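Local coordinates for cytochrome C-type biogenesis protein ccmF (Thermus thermophilus, PDB 6ZMQ), which is a membrane-bound cytochrome c heme lyase that binds heme b and probably takes part in attaching heme to apocytochromes during cytochrome c maturation, at residues A[579-584]-A[591-596]. Sequence-based numbering, arbitrary orientation.
Sequences LHFYPQ and APKVIY
Tyr582 N donates to Pro592 O at 3.0 Å, fairly straight with 158° at the hydrogen, and His580 N reaches Val594 O at 3.2 Å along a more bent path; these backbone bonds tie residues 579-584 to 591-596 as the roughly antiparallel arms of a beta hairpin. Near the turn, Ala591 CA adds a CH···O contact to Tyr582 O (3.2 Å), beside Pro592, whose nitrogen has no hydrogen to give. On one side of the hairpin, Lys593 lays CG over a face of the Phe581 ring, 4.1 Å from its centroid and 20° off the normal, a CH-pi contact displaced toward the rim. The carbonyl oxygens of Ala591 and Pro592 lie at the edge of the same ring, near its plane. An alanine in place of Phe581 would probably leave Lys593 CG without the ring face it rests on and take away the ring edge beside these carbonyls. On the other side, Val594 CG2 packs against Tyr582 CE2 (3.5 Å) and His580 CB (3.6 Å). Tyr582 CG stands anti to its carbonyl carbon (chi1 -51°), and the phenol thus slants across the valine, with OH above one face of the His580 ring, displaced toward its rim. Beyond Phe581, Lys593 also makes a cation-pi contact with Trp251. Strand 578-581 is flanked by strand 561-566, where Phe581 bonds to Val563 through the backbone, while the short, weakly bonded strand 593-594 forms the sheet's outer edge within the chain.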
ATOM      1  N   LEU A 579      -9.069 -28.559   3.907  1.00 38.88           N
ATOM      2  CA  LEU A 579      -7.880 -27.709   3.829  1.00 42.14           C
ATOM      3  C   LEU A 579      -6.875 -28.294   2.844  1.00 50.49           C
ATOM      4  O   LEU A 579      -6.930 -29.483   2.521  1.00 70.21           O
ATOM      5  CB  LEU A 579      -7.221 -27.568   5.197  1.00 41.99           C
ATOM      6  CG  LEU A 579      -6.957 -28.923   5.850  1.00 48.49           C
ATOM      7  CD1 LEU A 579      -5.776 -28.840   6.726  1.00 65.21           C
ATOM      8  CD2 LEU A 579      -8.146 -29.368   6.696  1.00 43.73           C
ATOM      9  N   HIS A 580      -5.937 -27.466   2.363  1.00 53.55           N
ATOM     10  CA  HIS A 580      -5.221 -27.868   1.166  1.00 48.92           C
ATOM     11  C   HIS A 580      -3.715 -27.941   1.410  1.00 54.62           C
ATOM     12  O   HIS A 580      -3.207 -27.488   2.440  1.00 65.74           O
ATOM     13  CB  HIS A 580      -5.540 -26.862   0.076  1.00 54.24           C
ATOM     14  CG  HIS A 580      -5.750 -27.442  -1.285  1.00 70.52           C
ATOM     15  ND1 HIS A 580      -6.994 -27.476  -1.876  1.00 73.01           N
ATOM     16  CD2 HIS A 580      -4.884 -27.925  -2.204  1.00 75.49           C
ATOM     17  CE1 HIS A 580      -6.894 -28.002  -3.082  1.00 71.06           C
ATOM     18  NE2 HIS A 580      -5.625 -28.286  -3.305  1.00 74.79           N
ATOM     19  N   PHE A 581      -3.002 -28.527   0.446  1.00 53.79           N
ATOM     20  CA  PHE A 581      -1.542 -28.548   0.494  1.00 52.22           C
ATOM     21  C   PHE A 581      -1.018 -28.719  -0.918  1.00 58.55           C
ATOM     22  O   PHE A 581      -1.616 -29.467  -1.699  1.00 64.04           O
ATOM     23  CB  PHE A 581      -1.034 -29.710   1.345  1.00 47.15           C
ATOM     24  CG  PHE A 581       0.167 -29.388   2.167  1.00 74.43           C
ATOM     25  CD1 PHE A 581       1.125 -28.495   1.718  1.00 87.66           C
ATOM     26  CD2 PHE A 581       0.354 -30.008   3.389  1.00 88.34           C
ATOM     27  CE1 PHE A 581       2.229 -28.209   2.483  1.00 95.61           C
ATOM     28  CE2 PHE A 581       1.460 -29.720   4.161  1.00 94.23           C
ATOM     29  CZ  PHE A 581       2.404 -28.821   3.709  1.00 96.72           C
ATOM     30  N   TYR A 582       0.112 -28.091  -1.245  1.00 58.68           N
ATOM     31  CA  TYR A 582       0.726 -28.364  -2.537  1.00 68.69           C
ATOM     32  C   TYR A 582       2.149 -28.864  -2.373  1.00 81.58           C
ATOM     33  O   TYR A 582       3.030 -28.077  -2.001  1.00 91.82           O
ATOM     34  CB  TYR A 582       0.755 -27.140  -3.441  1.00 63.38           C
ATOM     35  CG  TYR A 582      -0.561 -26.477  -3.564  1.00 61.46           C
ATOM     36  CD1 TYR A 582      -1.656 -27.183  -4.029  1.00 63.53           C
ATOM     37  CD2 TYR A 582      -0.694 -25.123  -3.301  1.00 66.09           C
ATOM     38  CE1 TYR A 582      -2.870 -26.582  -4.153  1.00 66.83           C
ATOM     39  CE2 TYR A 582      -1.896 -24.497  -3.464  1.00 75.49           C
ATOM     40  CZ  TYR A 582      -2.992 -25.233  -3.879  1.00 77.06           C
ATOM     41  OH  TYR A 582      -4.218 -24.632  -4.036  1.00 84.89           O
ATOM     42  N   PRO A 583       2.588 -30.074  -2.993  1.00 73.82           N
ATOM     43  CA  PRO A 583       4.053 -30.700  -3.492  1.00 78.17           C
ATOM     44  C   PRO A 583       3.888 -29.794  -4.740  1.00 90.21           C
ATOM     45  O   PRO A 583       3.121 -30.159  -5.574  1.00 94.89           O
ATOM     46  CB  PRO A 583       3.699 -32.176  -3.457  1.00 68.47           C
ATOM     47  CG  PRO A 583       2.714 -32.232  -2.362  1.00 55.17           C
ATOM     48  CD  PRO A 583       1.743 -31.251  -2.936  1.00 62.91           C
ATOM     49  N   GLN A 584       4.434 -28.554  -4.778  1.00 96.95           N
ATOM     50  CA  GLN A 584       4.334 -27.729  -5.981  1.00 95.42           C
ATOM     51  C   GLN A 584       5.614 -27.920  -6.789  1.00111.60           C
ATOM     52  O   GLN A 584       6.704 -27.626  -6.301  1.00121.84           O
ATOM     53  CB  GLN A 584       4.079 -26.265  -5.618  1.00 87.44           C
ATOM     54  CG  GLN A 584       3.663 -25.372  -6.798  1.00 81.59           C
ATOM     55  CD  GLN A 584       2.426 -24.529  -6.495  1.00 72.83           C
ATOM     56  OE1 GLN A 584       1.800 -24.682  -5.447  1.00 77.49           O
ATOM     57  NE2 GLN A 584       2.066 -23.644  -7.419  1.00 61.76           N
ATOM     58  N   ALA A 591       6.544 -27.657  -0.076  1.00 91.00           N
ATOM     59  CA  ALA A 591       5.183 -27.809   0.404  1.00 78.31           C
ATOM     60  C   ALA A 591       4.639 -26.501   0.986  1.00 80.76           C
ATOM     61  O   ALA A 591       4.723 -26.288   2.206  1.00 86.54           O
ATOM     62  CB  ALA A 591       5.155 -28.927   1.449  1.00 86.04           C
ATOM     63  N   PRO A 592       4.065 -25.570   0.165  1.00 84.09           N
ATOM     64  CA  PRO A 592       3.284 -24.488   0.767  1.00 74.34           C
ATOM     65  C   PRO A 592       1.812 -24.843   0.894  1.00 77.81           C
ATOM     66  O   PRO A 592       1.240 -25.615   0.104  1.00 91.95           O
ATOM     67  CB  PRO A 592       3.515 -23.310  -0.187  1.00 78.48           C
ATOM     68  CG  PRO A 592       3.655 -23.935  -1.477  1.00 89.68           C
ATOM     69  CD  PRO A 592       4.400 -25.217  -1.230  1.00100.26           C
ATOM     70  N   LYS A 593       1.219 -24.307   1.951  1.00 68.89           N
ATOM     71  CA  LYS A 593      -0.177 -24.504   2.281  1.00 59.38           C
ATOM     72  C   LYS A 593      -1.042 -23.455   1.589  1.00 54.14           C
ATOM     73  O   LYS A 593      -0.579 -22.364   1.237  1.00 46.94           O
ATOM     74  CB  LYS A 593      -0.357 -24.397   3.795  1.00 62.63           C
ATOM     75  CG  LYS A 593       0.514 -25.374   4.548  1.00 67.51           C
ATOM     76  CD  LYS A 593       0.431 -25.270   6.043  1.00 66.99           C
ATOM     77  CE  LYS A 593       1.077 -23.986   6.531  1.00 63.55           C
ATOM     78  NZ  LYS A 593       2.535 -23.973   6.266  1.00 68.42           N
ATOM     79  N   VAL A 594      -2.319 -23.801   1.397  1.00 56.41           N
ATOM     80  CA  VAL A 594      -3.403 -22.818   1.356  1.00 65.82           C
ATOM     81  C   VAL A 594      -4.486 -23.296   2.326  1.00 52.32           C
ATOM     82  O   VAL A 594      -4.981 -24.442   2.256  1.00 53.83           O
ATOM     83  CB  VAL A 594      -3.969 -22.528  -0.047  1.00 72.21           C
ATOM     84  CG1 VAL A 594      -3.079 -21.559  -0.808  1.00 66.20           C
ATOM     85  CG2 VAL A 594      -4.127 -23.716  -0.848  1.00 81.54           C
ATOM     86  N   ILE A 595      -4.801 -22.427   3.266  1.00 41.77           N
ATOM     87  CA  ILE A 595      -5.685 -22.677   4.393  1.00 44.80           C
ATOM     88  C   ILE A 595      -7.138 -22.624   3.946  1.00 54.09           C
ATOM     89  O   ILE A 595      -7.483 -21.975   2.949  1.00 67.13           O
ATOM     90  CB  ILE A 595      -5.354 -21.641   5.490  1.00 70.97           C
ATOM     91  CG1 ILE A 595      -5.567 -20.205   5.029  1.00 87.51           C
ATOM     92  CG2 ILE A 595      -3.900 -21.570   5.691  1.00 72.78           C
ATOM     93  CD1 ILE A 595      -6.803 -19.512   5.473  1.00 96.39           C
ATOM     94  N   TYR A 596      -8.008 -23.320   4.671  1.00 58.67           N
ATOM     95  CA  TYR A 596      -9.436 -23.082   4.499  1.00 74.33           C
ATOM     96  C   TYR A 596      -9.969 -22.409   5.754  1.00 93.25           C
ATOM     97  O   TYR A 596      -9.535 -22.723   6.869  1.00117.45           O
ATOM     98  CB  TYR A 596     -10.211 -24.362   4.155  1.00 71.07           C
ATOM     99  CG  TYR A 596     -11.717 -24.235   4.323  1.00 69.21           C
ATOM    100  CD1 TYR A 596     -12.480 -23.499   3.415  1.00 71.04           C
ATOM    101  CD2 TYR A 596     -12.358 -24.760   5.445  1.00 73.02           C
ATOM    102  CE1 TYR A 596     -13.848 -23.349   3.585  1.00 75.79           C
ATOM    103  CE2 TYR A 596     -13.718 -24.629   5.611  1.00 78.08           C
ATOM    104  CZ  TYR A 596     -14.461 -23.910   4.688  1.00 72.60           C
ATOM    105  OH  TYR A 596     -15.819 -23.760   4.854  1.00 59.17           O
TER